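PDB 2YOC: pullulanase, which hydrolyses alpha-1,6-glucosidic linkages in pullulan and in branched alpha-glucans, and is exported by a type 2 secretion system. Local coordinates for residues Pro613-Arg618 against His639-Lys644. Sequence-based numbering, arbitrary orientation.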
ATOM      1  N   PRO B 613      30.379 -31.347  29.201  1.00 62.76           N
ATOM      2  CA  PRO B 613      30.696 -29.916  29.077  1.00 61.49           C
ATOM      3  C   PRO B 613      30.736 -29.435  27.647  1.00 65.11           C
ATOM      4  O   PRO B 613      31.188 -30.154  26.752  1.00 66.37           O
ATOM      5  CB  PRO B 613      32.056 -29.798  29.734  1.00 63.97           C
ATOM      6  CG  PRO B 613      32.122 -30.923  30.679  1.00 69.97           C
ATOM      7  CD  PRO B 613      31.431 -32.041  29.971  1.00 65.60           C
ATOM      8  N   TRP B 614      30.179 -28.232  27.435  1.00 59.59           N
ATOM      9  CA  TRP B 614      30.112 -27.530  26.152  1.00 57.31           C
ATOM     10  C   TRP B 614      29.259 -28.198  25.081  1.00 62.95           C
ATOM     11  O   TRP B 614      29.295 -27.794  23.910  1.00 64.34           O
ATOM     12  CB  TRP B 614      31.511 -27.110  25.673  1.00 55.42           C
ATOM     13  CG  TRP B 614      32.081 -25.950  26.440  1.00 56.02           C
ATOM     14  CD1 TRP B 614      31.592 -25.401  27.593  1.00 58.94           C
ATOM     15  CD2 TRP B 614      33.206 -25.145  26.058  1.00 55.91           C
ATOM     16  NE1 TRP B 614      32.341 -24.306  27.954  1.00 58.34           N
ATOM     17  CE2 TRP B 614      33.345 -24.130  27.036  1.00 59.66           C
ATOM     18  CE3 TRP B 614      34.133 -25.197  24.989  1.00 56.86           C
ATOM     19  CZ2 TRP B 614      34.375 -23.189  26.991  1.00 59.18           C
ATOM     20  CZ3 TRP B 614      35.142 -24.247  24.932  1.00 58.15           C
ATOM     21  CH2 TRP B 614      35.260 -23.261  25.926  1.00 59.15           C
ATOM     22  N   TYR B 615      28.414 -29.158  25.492  1.00 58.86           N
ATOM     23  CA  TYR B 615      27.541 -29.823  24.536  1.00 57.54           C
ATOM     24  C   TYR B 615      26.123 -29.329  24.607  1.00 62.79           C
ATOM     25  O   TYR B 615      25.579 -28.903  23.585  1.00 62.07           O
ATOM     26  CB  TYR B 615      27.566 -31.349  24.690  1.00 58.16           C
ATOM     27  CG  TYR B 615      26.582 -32.038  23.762  1.00 57.45           C
ATOM     28  CD1 TYR B 615      26.960 -32.418  22.471  1.00 58.94           C
ATOM     29  CD2 TYR B 615      25.263 -32.287  24.165  1.00 56.41           C
ATOM     30  CE1 TYR B 615      26.051 -33.024  21.603  1.00 58.68           C
ATOM     31  CE2 TYR B 615      24.341 -32.858  23.297  1.00 56.07           C
ATOM     32  CZ  TYR B 615      24.746 -33.245  22.024  1.00 67.07           C
ATOM     33  OH  TYR B 615      23.844 -33.811  21.166  1.00 71.31           O
ATOM     34  N   TYR B 616      25.487 -29.489  25.789  1.00 59.49           N
ATOM     35  CA  TYR B 616      24.079 -29.170  25.975  1.00 58.18           C
ATOM     36  C   TYR B 616      23.741 -27.680  25.903  1.00 63.73           C
ATOM     37  O   TYR B 616      22.608 -27.319  25.577  1.00 64.62           O
ATOM     38  CB  TYR B 616      23.523 -29.829  27.255  1.00 58.62           C
ATOM     39  CG  TYR B 616      23.601 -31.341  27.302  1.00 58.49           C
ATOM     40  CD1 TYR B 616      22.644 -32.128  26.677  1.00 59.33           C
ATOM     41  CD2 TYR B 616      24.556 -31.980  28.080  1.00 60.21           C
ATOM     42  CE1 TYR B 616      22.678 -33.518  26.765  1.00 61.08           C
ATOM     43  CE2 TYR B 616      24.574 -33.363  28.209  1.00 62.08           C
ATOM     44  CZ  TYR B 616      23.642 -34.134  27.536  1.00 68.06           C
ATOM     45  OH  TYR B 616      23.661 -35.503  27.675  1.00 67.75           O
ATOM     46  N   GLN B 617      24.712 -26.819  26.185  1.00 59.49           N
ATOM     47  CA  GLN B 617      24.514 -25.378  26.182  1.00 57.77           C
ATOM     48  C   GLN B 617      24.882 -24.754  24.844  1.00 60.19           C
ATOM     49  O   GLN B 617      25.814 -25.235  24.177  1.00 58.76           O
ATOM     50  CB  GLN B 617      25.374 -24.746  27.286  1.00 59.35           C
ATOM     51  CG  GLN B 617      25.291 -25.433  28.666  1.00 59.72           C
ATOM     52  CD  GLN B 617      23.961 -25.256  29.374  1.00 78.59           C
ATOM     53  OE1 GLN B 617      23.112 -24.440  28.986  1.00 80.24           O
ATOM     54  NE2 GLN B 617      23.758 -25.996  30.461  1.00 60.45           N
ATOM     55  N   ARG B 618      24.176 -23.655  24.470  1.00 56.80           N
ATOM     56  CA  ARG B 618      24.492 -22.861  23.278  1.00 56.18           C
ATOM     57  C   ARG B 618      25.594 -21.845  23.674  1.00 61.26           C
ATOM     58  O   ARG B 618      25.394 -21.014  24.568  1.00 63.36           O
ATOM     59  CB  ARG B 618      23.249 -22.157  22.703  1.00 58.73           C
ATOM     60  CG  ARG B 618      23.523 -21.540  21.315  1.00 68.52           C
ATOM     61  CD  ARG B 618      22.319 -20.911  20.626  1.00 64.99           C
ATOM     62  NE  ARG B 618      21.277 -21.895  20.366  1.00 69.92           N
ATOM     63  CZ  ARG B 618      20.035 -21.807  20.834  1.00 87.57           C
ATOM     64  NH1 ARG B 618      19.663 -20.755  21.553  1.00 70.87           N
ATOM     65  NH2 ARG B 618      19.148 -22.758  20.566  1.00 72.69           N
ATOM     66  N   HIS B 639      21.268 -29.697  19.081  1.00 49.70           N
ATOM     67  CA  HIS B 639      22.168 -30.836  19.220  1.00 50.19           C
ATOM     68  C   HIS B 639      21.365 -32.098  19.504  1.00 54.19           C
ATOM     69  O   HIS B 639      20.444 -32.099  20.336  1.00 53.87           O
ATOM     70  CB  HIS B 639      23.241 -30.577  20.272  1.00 51.83           C
ATOM     71  CG  HIS B 639      24.071 -29.353  19.999  1.00 55.26           C
ATOM     72  ND1 HIS B 639      24.881 -28.805  20.981  1.00 57.50           N
ATOM     73  CD2 HIS B 639      24.182 -28.607  18.874  1.00 55.37           C
ATOM     74  CE1 HIS B 639      25.464 -27.762  20.418  1.00 56.12           C
ATOM     75  NE2 HIS B 639      25.069 -27.602  19.154  1.00 55.40           N
ATOM     76  N   ARG B 640      21.708 -33.163  18.762  1.00 49.55           N
ATOM     77  CA  ARG B 640      21.061 -34.462  18.754  1.00 48.34           C
ATOM     78  C   ARG B 640      20.676 -35.079  20.116  1.00 54.15           C
ATOM     79  O   ARG B 640      19.532 -35.514  20.274  1.00 56.99           O
ATOM     80  CB  ARG B 640      21.875 -35.417  17.891  1.00 46.49           C
ATOM     81  CG  ARG B 640      21.809 -35.085  16.414  1.00 46.38           C
ATOM     82  CD  ARG B 640      22.752 -35.904  15.556  1.00 52.10           C
ATOM     83  NE  ARG B 640      22.308 -37.288  15.361  1.00 61.76           N
ATOM     84  CZ  ARG B 640      22.782 -38.099  14.411  1.00 82.21           C
ATOM     85  NH1 ARG B 640      23.705 -37.668  13.557  1.00 71.18           N
ATOM     86  NH2 ARG B 640      22.334 -39.343  14.306  1.00 64.10           N
HETATM   87  N   MSE B 641      21.606 -35.123  21.077  1.00 49.11           N
HETATM   88  CA  MSE B 641      21.342 -35.697  22.395  1.00 49.93           C
HETATM   89  C   MSE B 641      20.446 -34.861  23.294  1.00 55.88           C
HETATM   90  O   MSE B 641      19.666 -35.417  24.088  1.00 55.11           O
HETATM   91  CB  MSE B 641      22.627 -36.147  23.111  1.00 52.74           C
HETATM   92  CG  MSE B 641      23.377 -37.269  22.368  1.00 59.52           C
HETATM   93 SE   MSE B 641      22.287 -38.786  21.812  1.00 66.22          SE
HETATM   94  CE  MSE B 641      21.993 -39.555  23.520  1.00 62.73           C
ATOM     95  N   PHE B 642      20.513 -33.538  23.148  1.00 54.44           N
ATOM     96  CA  PHE B 642      19.605 -32.697  23.907  1.00 55.83           C
ATOM     97  C   PHE B 642      18.214 -32.775  23.291  1.00 61.44           C
ATOM     98  O   PHE B 642      17.219 -32.776  24.029  1.00 62.26           O
ATOM     99  CB  PHE B 642      20.069 -31.246  24.032  1.00 57.77           C
ATOM    100  CG  PHE B 642      19.229 -30.487  25.046  1.00 59.61           C
ATOM    101  CD1 PHE B 642      19.099 -30.948  26.359  1.00 63.56           C
ATOM    102  CD2 PHE B 642      18.540 -29.336  24.681  1.00 59.48           C
ATOM    103  CE1 PHE B 642      18.303 -30.260  27.281  1.00 63.60           C
ATOM    104  CE2 PHE B 642      17.750 -28.654  25.605  1.00 61.66           C
ATOM    105  CZ  PHE B 642      17.645 -29.111  26.900  1.00 60.49           C
ATOM    106  N   ALA B 643      18.136 -32.905  21.954  1.00 57.29           N
ATOM    107  CA  ALA B 643      16.830 -33.057  21.298  1.00 56.12           C
ATOM    108  C   ALA B 643      16.213 -34.375  21.804  1.00 57.78           C
ATOM    109  O   ALA B 643      15.020 -34.402  22.144  1.00 56.89           O
ATOM    110  CB  ALA B 643      16.985 -33.067  19.780  1.00 56.30           C
ATOM    111  N   LYS B 644      17.062 -35.431  21.954  1.00 52.45           N
ATOM    112  CA  LYS B 644      16.648 -36.736  22.479  1.00 51.38           C
ATOM    113  C   LYS B 644      16.182 -36.583  23.952  1.00 54.55           C
ATOM    114  O   LYS B 644      15.111 -37.089  24.317  1.00 52.67           O
ATOM    115  CB  LYS B 644      17.762 -37.784  22.329  1.00 52.06           C
ATOM    116  CG  LYS B 644      17.288 -39.162  22.741  1.00 54.03           C
ATOM    117  CD  LYS B 644      18.351 -40.274  22.691  1.00 64.72           C
ATOM    118  CE  LYS B 644      18.034 -41.396  23.666  1.00 67.05           C
ATOM    119  NZ  LYS B 644      16.655 -42.004  23.506  1.00 56.48           N
TER
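A first torsion of 176° swings the Y615 ring away from its own amide nitrogen and beside the carbonyl carbon, so that the phenol end reaches the first turn of helix 640-655, while H639, its CG anti to the carbonyl carbon (chi1 -57°), runs past it in the opposite sense, an imidazole edge over the tyrosine face. The pair illustrates how one tyrosine can engage a helix start with both its backbone and its phenol. At the backbone end, H639 ND1 donates to Y615 O over 2.7 Å, the acceptor lying nearly in the imidazole plane and the donor in the carbonyl plane. At the phenol end, the amide M641 N donates to Y615 OH at 2.6 Å. Between these two bonds the rings form an edge-to-face pair with planes at 52°, and H639 CB sits 3.5 Å from Y615 CZ.

H639 is the N-cap of the helix, and the amide of M641 belongs to the first turn, where backbone N-H groups have no carbonyl of a preceding turn to bond; the phenol oxygen serves as acceptor for this one. D273 takes part as well, bonded to both Y615 OH and R640 N. In this multidomain pullulanase, helix 640-655 leads into strand 661-664 of the eight-stranded parallel barrel of its glycosidase domain.

Apolar contacts add to the polar ones. M641 CB lies 3.7 Å from Y615 CE2, the two side chains crossing at a slant. Y616 and F642 also cross at a slant, CD1 to CD1 at 3.7 Å, and W299 of strand 293-299 packs against Y615, Y616 and M641.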